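Local atomic coordinates of endo-1,4-beta-xylanase (Pseudoalteromonas haloplanktis, PDB entry 1H12), a protein that hydrolyses the beta-1,4-linked backbone of xylan, as a cold-adapted member of glycoside hydrolase family 8. Residues Tyr17-Gln22 and Asn28-Val33; Tyr386-Leu391 and Gly395-Tyr400. All coordinates share one frame; numbering follows the deposited sequence.

Interactions 1 and 2 come one after the other along the chain, near its beginning and near its end, yet their centres lie only about 10 Å apart on the same side of the molecule. Interaction 1 joins the short helix 20-23 to the start of helix 29-40, and interaction 2 folds the chain leaving helix 379-392 back on that helix. They touch directly: Gln-30 NE2 probably donates to Asn-396 OD1 at 2.9 Å, Tyr-17 OH and Phe-399 N lie 3.0 Å apart in another probable hydrogen bond, and Val-33 packs on Met-390. In this (alpha/alpha)6-barrel enzyme of family 8, the N-terminal and C-terminal parts of the chain are thereby held side by side.

Interaction 1: residues Tyr17-Gln22 and Asn28-Val33; sequences YRNLAQ and NIQQKV
Ile-29, in the first turn of helix 29-40, packs against the N-capped first turn of helix 20-23 in an apolar contact bordered by a water bridge. The contact lies toward the periphery of the (alpha/alpha)6 barrel, where the early part of the chain runs beside helices 358-369 and 379-392. With CG1 anti to the carbonyl carbon (chi1 -63°) and the chain extended beyond it, Ile-29 sends its CD1 methyl into the turn, 3.8 Å from Ala-21 CB and 3.9 Å from Gln-22 CB. Phe-365 and Trp-369 also touch Ala-21.

Asn-19 is the N-cap residue, its OD1 accepting from Gln-22 N at 3.1 Å; the donor stands well above the carbonyl plane. The amides of Asn-19 and Gln-30 are turned nearly perpendicular, with planes 86° apart. Asn-19 ND2 donates weakly to a water at 3.0 Å, and that water donates to Gln-30 OE1 at 2.9 Å, while Gln-30 NE2 is hydrogen-bonded to Asn-396 OD1. An alanine in place of Asn-19 would probably deprive Gln-22 N of its capping acceptor and leave the bridging water tied to Gln-30 but no longer to this turn. The closest approach of the two segments is that of Ile-29 CD1 to Gln-22 N, 3.4 Å, the same nitrogen that donates to Asn-19 OD1.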
ATOM      1  N   TYR A  17     -20.096   2.296  -3.213  1.00 13.68           N
ATOM      2  CA  TYR A  17     -18.767   2.088  -3.773  1.00 12.24           C
ATOM      3  C   TYR A  17     -18.844   2.151  -5.299  1.00 12.22           C
ATOM      4  O   TYR A  17     -19.714   1.538  -5.928  1.00 15.31           O
ATOM      5  CB  TYR A  17     -18.230   0.712  -3.338  1.00 12.42           C
ATOM      6  CG  TYR A  17     -17.776   0.743  -1.880  1.00 11.71           C
ATOM      7  CD1 TYR A  17     -18.681   0.588  -0.825  1.00 12.24           C
ATOM      8  CD2 TYR A  17     -16.445   0.967  -1.561  1.00 10.77           C
ATOM      9  CE1 TYR A  17     -18.293   0.662   0.469  1.00 12.33           C
ATOM     10  CE2 TYR A  17     -16.042   1.043  -0.231  1.00 10.86           C
ATOM     11  CZ  TYR A  17     -16.952   0.897   0.787  1.00 11.25           C
ATOM     12  OH  TYR A  17     -16.515   0.982   2.099  1.00 12.45           O
ATOM     13  N   ARG A  18     -17.928   2.886  -5.882  1.00 11.38           N
ATOM     14  CA  ARG A  18     -17.767   2.898  -7.316  1.00 10.76           C
ATOM     15  C   ARG A  18     -17.184   1.592  -7.775  1.00 11.16           C
ATOM     16  O   ARG A  18     -16.390   0.935  -7.073  1.00 11.48           O
ATOM     17  CB  ARG A  18     -16.834   4.010  -7.764  1.00 10.89           C
ATOM     18  CG  ARG A  18     -17.355   5.392  -7.504  1.00 12.20           C
ATOM     19  CD  ARG A  18     -16.360   6.502  -7.826  1.00 12.73           C
ATOM     20  NE  ARG A  18     -16.017   6.519  -9.242  1.00 11.87           N
ATOM     21  CZ  ARG A  18     -15.164   7.386  -9.778  1.00 11.32           C
ATOM     22  NH1 ARG A  18     -14.513   8.227  -8.990  1.00 12.00           N
ATOM     23  NH2 ARG A  18     -14.937   7.406 -11.071  1.00 12.41           N
ATOM     24  N   ASN A  19     -17.565   1.213  -8.991  1.00 11.90           N
ATOM     25  CA  ASN A  19     -16.960   0.131  -9.756  1.00 11.64           C
ATOM     26  C   ASN A  19     -16.373   0.750 -10.995  1.00 11.26           C
ATOM     27  O   ASN A  19     -17.056   0.943 -12.013  1.00 12.49           O
ATOM     28  CB  ASN A  19     -18.015  -0.942 -10.085  1.00 12.80           C
ATOM     29  CG  ASN A  19     -17.434  -2.157 -10.785  1.00 12.49           C
ATOM     30  OD1 ASN A  19     -16.388  -2.096 -11.421  1.00 12.55           O
ATOM     31  ND2 ASN A  19     -18.146  -3.300 -10.671  1.00 14.44           N
ATOM     32  N   LEU A  20     -15.111   1.157 -10.904  1.00 11.67           N
ATOM     33  CA  LEU A  20     -14.440   1.879 -11.976  1.00 11.61           C
ATOM     34  C   LEU A  20     -14.413   1.081 -13.254  1.00 11.57           C
ATOM     35  O   LEU A  20     -14.656   1.629 -14.346  1.00 12.87           O
ATOM     36  CB  LEU A  20     -13.047   2.322 -11.553  1.00 10.85           C
ATOM     37  CG  LEU A  20     -12.255   3.055 -12.593  1.00 11.59           C
ATOM     38  CD1 LEU A  20     -12.886   4.361 -13.027  1.00 13.21           C
ATOM     39  CD2 LEU A  20     -10.843   3.386 -12.021  1.00 11.86           C
ATOM     40  N   ALA A  21     -14.147  -0.209 -13.177  1.00 11.45           N
ATOM     41  CA  ALA A  21     -14.126  -1.038 -14.352  1.00 12.15           C
ATOM     42  C   ALA A  21     -15.478  -1.043 -15.068  1.00 13.33           C
ATOM     43  O   ALA A  21     -15.519  -1.027 -16.302  1.00 15.28           O
ATOM     44  CB  ALA A  21     -13.697  -2.452 -14.012  1.00 12.62           C
ATOM     45  N   GLN A  22     -16.548  -1.047 -14.296  1.00 12.87           N
ATOM     46  CA  GLN A  22     -17.894  -0.993 -14.889  1.00 14.14           C
ATOM     47  C   GLN A  22     -18.129   0.350 -15.539  1.00 13.95           C
ATOM     48  O   GLN A  22     -18.703   0.426 -16.642  1.00 15.35           O
ATOM     49  CB  GLN A  22     -18.930  -1.262 -13.808  1.00 13.99           C
ATOM     50  CG  GLN A  22     -20.335  -1.357 -14.303  1.00 18.40           C
ATOM     51  CD  GLN A  22     -21.237  -1.741 -13.105  1.00 25.55           C
ATOM     52  OE1 GLN A  22     -21.395  -0.992 -12.142  1.00 29.24           O
ATOM     53  NE2 GLN A  22     -21.728  -2.951 -13.128  1.00 36.57           N
ATOM     54  N   ASN A  28     -17.182  -9.021 -17.328  1.00 19.19           N
ATOM     55  CA  ASN A  28     -16.548 -10.124 -16.590  1.00 19.62           C
ATOM     56  C   ASN A  28     -15.581  -9.611 -15.528  1.00 17.83           C
ATOM     57  O   ASN A  28     -14.483 -10.201 -15.316  1.00 19.32           O
ATOM     58  CB  ASN A  28     -15.691 -11.059 -17.502  1.00 21.58           C
ATOM     59  N   ILE A  29     -15.985  -8.514 -14.883  1.00 16.60           N
ATOM     60  CA  ILE A  29     -15.101  -7.871 -13.938  1.00 14.46           C
ATOM     61  C   ILE A  29     -14.808  -8.742 -12.728  1.00 14.49           C
ATOM     62  O   ILE A  29     -13.646  -8.929 -12.331  1.00 14.36           O
ATOM     63  CB  ILE A  29     -15.736  -6.553 -13.501  1.00 14.02           C
ATOM     64  CG1 ILE A  29     -15.884  -5.579 -14.696  1.00 14.66           C
ATOM     65  CG2 ILE A  29     -14.947  -5.931 -12.369  1.00 14.57           C
ATOM     66  CD1 ILE A  29     -16.836  -4.475 -14.490  1.00 15.71           C
ATOM     67  N   GLN A  30     -15.838  -9.259 -12.122  1.00 14.11           N
ATOM     68  CA  GLN A  30     -15.638 -10.044 -10.915  1.00 15.02           C
ATOM     69  C   GLN A  30     -14.845 -11.323 -11.210  1.00 14.60           C
ATOM     70  O   GLN A  30     -14.020 -11.763 -10.396  1.00 15.33           O
ATOM     71  CB  GLN A  30     -16.964 -10.301 -10.175  1.00 16.43           C
ATOM     72  CG  GLN A  30     -17.729  -9.079  -9.828  1.00 21.28           C
ATOM     73  CD  GLN A  30     -16.941  -8.059  -8.937  1.00 23.42           C
ATOM     74  OE1 GLN A  30     -16.991  -6.673  -9.150  1.00 23.46           O
ATOM     75  NE2 GLN A  30     -16.290  -8.639  -7.948  1.00 14.99           N
ATOM     76  N   GLN A  31     -15.071 -11.959 -12.361  1.00 15.25           N
ATOM     77  CA  GLN A  31     -14.288 -13.139 -12.728  1.00 15.31           C
ATOM     78  C   GLN A  31     -12.805 -12.781 -12.805  1.00 14.90           C
ATOM     79  O   GLN A  31     -11.964 -13.567 -12.371  1.00 15.56           O
ATOM     80  CB  GLN A  31     -14.742 -13.810 -14.065  1.00 18.58           C
ATOM     81  N   LYS A  32     -12.483 -11.628 -13.367  1.00 14.47           N
ATOM     82  CA  LYS A  32     -11.081 -11.222 -13.497  1.00 14.76           C
ATOM     83  C   LYS A  32     -10.470 -10.977 -12.109  1.00 13.61           C
ATOM     84  O   LYS A  32      -9.309 -11.382 -11.866  1.00 13.31           O
ATOM     85  CB  LYS A  32     -10.962  -9.977 -14.358  1.00 16.53           C
ATOM     86  CG  LYS A  32      -9.559  -9.598 -14.665  1.00 17.30           C
ATOM     87  CD  LYS A  32      -9.489  -8.632 -15.838  1.00 22.02           C
ATOM     88  CE  LYS A  32      -8.135  -8.144 -16.056  1.00 24.16           C
ATOM     89  NZ  LYS A  32      -8.041  -7.401 -17.301  1.00 28.09           N
ATOM     90  N   VAL A  33     -11.216 -10.339 -11.223  1.00 12.29           N
ATOM     91  CA  VAL A  33     -10.739 -10.137  -9.843  1.00 11.67           C
ATOM     92  C   VAL A  33     -10.487 -11.480  -9.170  1.00 11.26           C
ATOM     93  O   VAL A  33      -9.464 -11.690  -8.536  1.00 11.88           O
ATOM     94  CB  VAL A  33     -11.789  -9.362  -9.046  1.00 13.15           C
ATOM     95  CG1 VAL A  33     -11.379  -9.238  -7.606  1.00 14.61           C
ATOM     96  CG2 VAL A  33     -11.976  -7.944  -9.633  1.00 13.81           C
TER
HETATM   97  O   HOH W   1     -18.805  -6.144 -11.301  1.00 22.58           O

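Interaction 2: residues Tyr386-Leu391 and Gly395-Tyr400; sequences YMLAML and GNFKFY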
ATOM      1  N   TYR A 386      -0.832  -5.084  -8.453  1.00  8.26           N
ATOM      2  CA  TYR A 386      -1.849  -5.497  -9.406  1.00  8.66           C
ATOM      3  C   TYR A 386      -3.075  -6.066  -8.665  1.00  8.31           C
ATOM      4  O   TYR A 386      -4.219  -5.731  -8.975  1.00  8.58           O
ATOM      5  CB  TYR A 386      -1.224  -6.530 -10.356  1.00  9.03           C
ATOM      6  CG  TYR A 386      -2.161  -6.976 -11.475  1.00  9.25           C
ATOM      7  CD1 TYR A 386      -2.981  -8.063 -11.335  1.00  9.96           C
ATOM      8  CD2 TYR A 386      -2.231  -6.289 -12.677  1.00 10.73           C
ATOM      9  CE1 TYR A 386      -3.842  -8.494 -12.322  1.00 11.01           C
ATOM     10  CE2 TYR A 386      -3.096  -6.701 -13.678  1.00 11.78           C
ATOM     11  CZ  TYR A 386      -3.905  -7.795 -13.494  1.00 11.36           C
ATOM     12  OH  TYR A 386      -4.752  -8.230 -14.476  1.00 14.68           O
ATOM     13  N   MET A 387      -2.829  -6.906  -7.669  1.00  7.99           N
ATOM     14  CA  MET A 387      -3.915  -7.476  -6.855  1.00  8.24           C
ATOM     15  C   MET A 387      -4.689  -6.393  -6.139  1.00  7.96           C
ATOM     16  O   MET A 387      -5.919  -6.353  -6.202  1.00  8.58           O
ATOM     17  CB  MET A 387      -3.305  -8.488  -5.857  1.00  8.29           C
ATOM     18  CG  MET A 387      -4.308  -9.142  -4.941  1.00  9.17           C
ATOM     19  SD  MET A 387      -5.341 -10.421  -5.663  1.00 10.02           S
ATOM     20  CE  MET A 387      -6.884  -9.554  -6.065  1.00 10.92           C
ATOM     21  N   LEU A 388      -3.993  -5.487  -5.451  1.00  7.88           N
ATOM     22  CA  LEU A 388      -4.695  -4.416  -4.754  1.00  7.53           C
ATOM     23  C   LEU A 388      -5.513  -3.561  -5.718  1.00  7.97           C
ATOM     24  O   LEU A 388      -6.663  -3.230  -5.423  1.00  8.29           O
ATOM     25  CB  LEU A 388      -3.700  -3.542  -3.981  1.00  8.30           C
ATOM     26  CG  LEU A 388      -3.022  -4.199  -2.802  1.00  9.46           C
ATOM     27  CD1 LEU A 388      -1.957  -3.251  -2.262  1.00 11.68           C
ATOM     28  CD2 LEU A 388      -3.989  -4.543  -1.717  1.00 12.93           C
ATOM     29  N   ALA A 389      -4.935  -3.225  -6.857  1.00  8.06           N
ATOM     30  CA  ALA A 389      -5.639  -2.386  -7.812  1.00  7.84           C
ATOM     31  C   ALA A 389      -6.911  -3.094  -8.349  1.00  8.35           C
ATOM     32  O   ALA A 389      -7.938  -2.465  -8.547  1.00  8.88           O
ATOM     33  CB  ALA A 389      -4.737  -2.035  -8.954  1.00  8.75           C
ATOM     34  N   MET A 390      -6.805  -4.406  -8.607  1.00  8.27           N
ATOM     35  CA  MET A 390      -7.956  -5.137  -9.059  1.00  8.79           C
ATOM     36  C   MET A 390      -9.116  -5.009  -8.091  1.00  9.38           C
ATOM     37  O   MET A 390     -10.278  -4.898  -8.518  1.00 10.55           O
ATOM     38  CB  MET A 390      -7.626  -6.615  -9.331  1.00 10.65           C
ATOM     39  CG  MET A 390      -6.993  -6.887 -10.676  1.00 12.30           C
ATOM     40  SD  MET A 390      -7.991  -6.360 -12.080  1.00 14.77           S
ATOM     41  CE  MET A 390      -9.201  -7.038 -11.708  1.00 17.52           C
ATOM     42  N   LEU A 391      -8.848  -5.032  -6.778  1.00  8.51           N
ATOM     43  CA  LEU A 391      -9.847  -4.811  -5.789  1.00  8.78           C
ATOM     44  C   LEU A 391     -10.401  -3.373  -5.831  1.00  8.72           C
ATOM     45  O   LEU A 391     -11.634  -3.154  -5.799  1.00  9.29           O
ATOM     46  CB  LEU A 391      -9.322  -5.138  -4.382  1.00  9.31           C
ATOM     47  CG  LEU A 391      -8.841  -6.554  -4.237  1.00 10.56           C
ATOM     48  CD1 LEU A 391      -8.048  -6.678  -2.941  1.00 11.85           C
ATOM     49  CD2 LEU A 391     -10.007  -7.538  -4.240  1.00 12.06           C
ATOM     50  N   GLY A 395     -14.798  -2.201  -7.083  1.00 10.66           N
ATOM     51  CA  GLY A 395     -15.698  -2.005  -5.986  1.00 11.80           C
ATOM     52  C   GLY A 395     -15.540  -3.026  -4.862  1.00 10.79           C
ATOM     53  O   GLY A 395     -16.433  -3.095  -4.025  1.00 12.90           O
ATOM     54  N   ASN A 396     -14.422  -3.728  -4.783  1.00  9.97           N
ATOM     55  CA  ASN A 396     -14.235  -4.729  -3.786  1.00  9.50           C
ATOM     56  C   ASN A 396     -13.394  -4.279  -2.601  1.00  9.50           C
ATOM     57  O   ASN A 396     -13.226  -5.064  -1.654  1.00 10.57           O
ATOM     58  CB  ASN A 396     -13.609  -6.006  -4.385  1.00 10.03           C
ATOM     59  CG  ASN A 396     -14.602  -6.855  -5.123  1.00 10.75           C
ATOM     60  OD1 ASN A 396     -14.545  -6.982  -6.398  1.00 14.23           O
ATOM     61  ND2 ASN A 396     -15.491  -7.437  -4.413  1.00 10.71           N
ATOM     62  N   PHE A 397     -12.799  -3.088  -2.647  1.00  8.78           N
ATOM     63  CA  PHE A 397     -11.977  -2.592  -1.550  1.00  8.40           C
ATOM     64  C   PHE A 397     -12.903  -1.765  -0.638  1.00  8.51           C
ATOM     65  O   PHE A 397     -13.242  -0.641  -0.958  1.00 10.38           O
ATOM     66  CB  PHE A 397     -10.793  -1.827  -2.048  1.00  8.86           C
ATOM     67  CG  PHE A 397      -9.706  -1.657  -0.997  1.00  8.14           C
ATOM     68  CD1 PHE A 397      -9.843  -0.798   0.050  1.00  9.74           C
ATOM     69  CD2 PHE A 397      -8.557  -2.400  -1.069  1.00  8.90           C
ATOM     70  CE1 PHE A 397      -8.797  -0.659   1.014  1.00 10.03           C
ATOM     71  CE2 PHE A 397      -7.514  -2.235  -0.160  1.00  9.53           C
ATOM     72  CZ  PHE A 397      -7.674  -1.394   0.892  1.00  9.53           C
ATOM     73  N   LYS A 398     -13.391  -2.395   0.423  1.00  8.95           N
ATOM     74  CA  LYS A 398     -14.418  -1.828   1.289  1.00  8.92           C
ATOM     75  C   LYS A 398     -13.954  -1.784   2.722  1.00  9.30           C
ATOM     76  O   LYS A 398     -13.106  -2.562   3.133  1.00 11.03           O
ATOM     77  CB  LYS A 398     -15.697  -2.635   1.203  1.00 10.32           C
ATOM     78  CG  LYS A 398     -16.303  -2.747  -0.175  1.00 11.46           C
ATOM     79  CD  LYS A 398     -17.643  -3.478  -0.123  1.00 14.80           C
ATOM     80  CE  LYS A 398     -18.347  -3.557  -1.496  1.00 18.79           C
ATOM     81  NZ  LYS A 398     -19.535  -4.356  -1.451  1.00 26.32           N
ATOM     82  N   PHE A 399     -14.558  -0.881   3.510  1.00  8.98           N
ATOM     83  CA  PHE A 399     -14.306  -0.800   4.940  1.00  9.21           C
ATOM     84  C   PHE A 399     -15.434  -1.497   5.688  1.00  9.46           C
ATOM     85  O   PHE A 399     -16.609  -1.110   5.549  1.00 11.54           O
ATOM     86  CB  PHE A 399     -14.224   0.642   5.416  1.00  9.03           C
ATOM     87  CG  PHE A 399     -13.012   1.415   5.001  1.00  8.53           C
ATOM     88  CD1 PHE A 399     -12.044   0.938   4.117  1.00  9.01           C
ATOM     89  CD2 PHE A 399     -12.824   2.685   5.512  1.00  9.25           C
ATOM     90  CE1 PHE A 399     -10.942   1.730   3.789  1.00  9.19           C
ATOM     91  CE2 PHE A 399     -11.753   3.496   5.157  1.00  9.54           C
ATOM     92  CZ  PHE A 399     -10.795   3.003   4.318  1.00  9.24           C
ATOM     93  N   TYR A 400     -15.105  -2.512   6.451  1.00  9.08           N
ATOM     94  CA  TYR A 400     -16.075  -3.282   7.245  1.00  9.65           C
ATOM     95  C   TYR A 400     -15.919  -2.897   8.714  1.00  9.17           C
ATOM     96  O   TYR A 400     -14.950  -3.234   9.369  1.00  9.47           O
ATOM     97  CB  TYR A 400     -15.808  -4.811   7.077  1.00  9.43           C
ATOM     98  CG  TYR A 400     -16.017  -5.315   5.683  1.00  8.90           C
ATOM     99  CD1 TYR A 400     -15.019  -5.272   4.718  1.00  9.64           C
ATOM    100  CD2 TYR A 400     -17.252  -5.821   5.291  1.00 10.79           C
ATOM    101  CE1 TYR A 400     -15.243  -5.732   3.440  1.00  9.72           C
ATOM    102  CE2 TYR A 400     -17.470  -6.299   4.029  1.00 11.56           C
ATOM    103  CZ  TYR A 400     -16.476  -6.238   3.080  1.00  9.60           C
ATOM    104  OH  TYR A 400     -16.737  -6.683   1.820  1.00 10.75           O
TER
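Phe-397 lies with the edge of its ring against Leu-388 and Leu-391, one turn apart on helix 379-392. Its CB sits 4.3 Å from Leu-391 CB and 4.1 Å from Leu-391 O. From there CG runs anti to the backbone N (chi1 -163°), which sets one edge of the ring, CD2 and CE2, toward the two leucines; CD2 passes 4.4 Å from Leu-391 CB, and CE2 lies 4.5 Å from Leu-388 CD2. Leu-388 CD2 and Leu-391 CB both lie near the ring plane, at its edge. The ring also stacks with His-392 and touches Thr-85 of helix 77-89 and Phe-208 of helix 206-215, which places it among the helices of the (alpha/alpha)6 barrel.

The turn after the helix is held by Leu-391 O, which accepts from Asn-396 N at 3.0 Å (N-H...O angle 148°), a six-to-one bond like that of a Schellman motif. Gly-395, just before the donor, has the positive phi (74°) that favours glycine. The same carbonyl oxygen is bonded to Ser-394 OG, itself bonded to Asn-396 OD1. Crossing the Asn-396 side chain at about a right angle, Leu-391 lays its CD2 methyl 3.9 Å from Asn-396 CB.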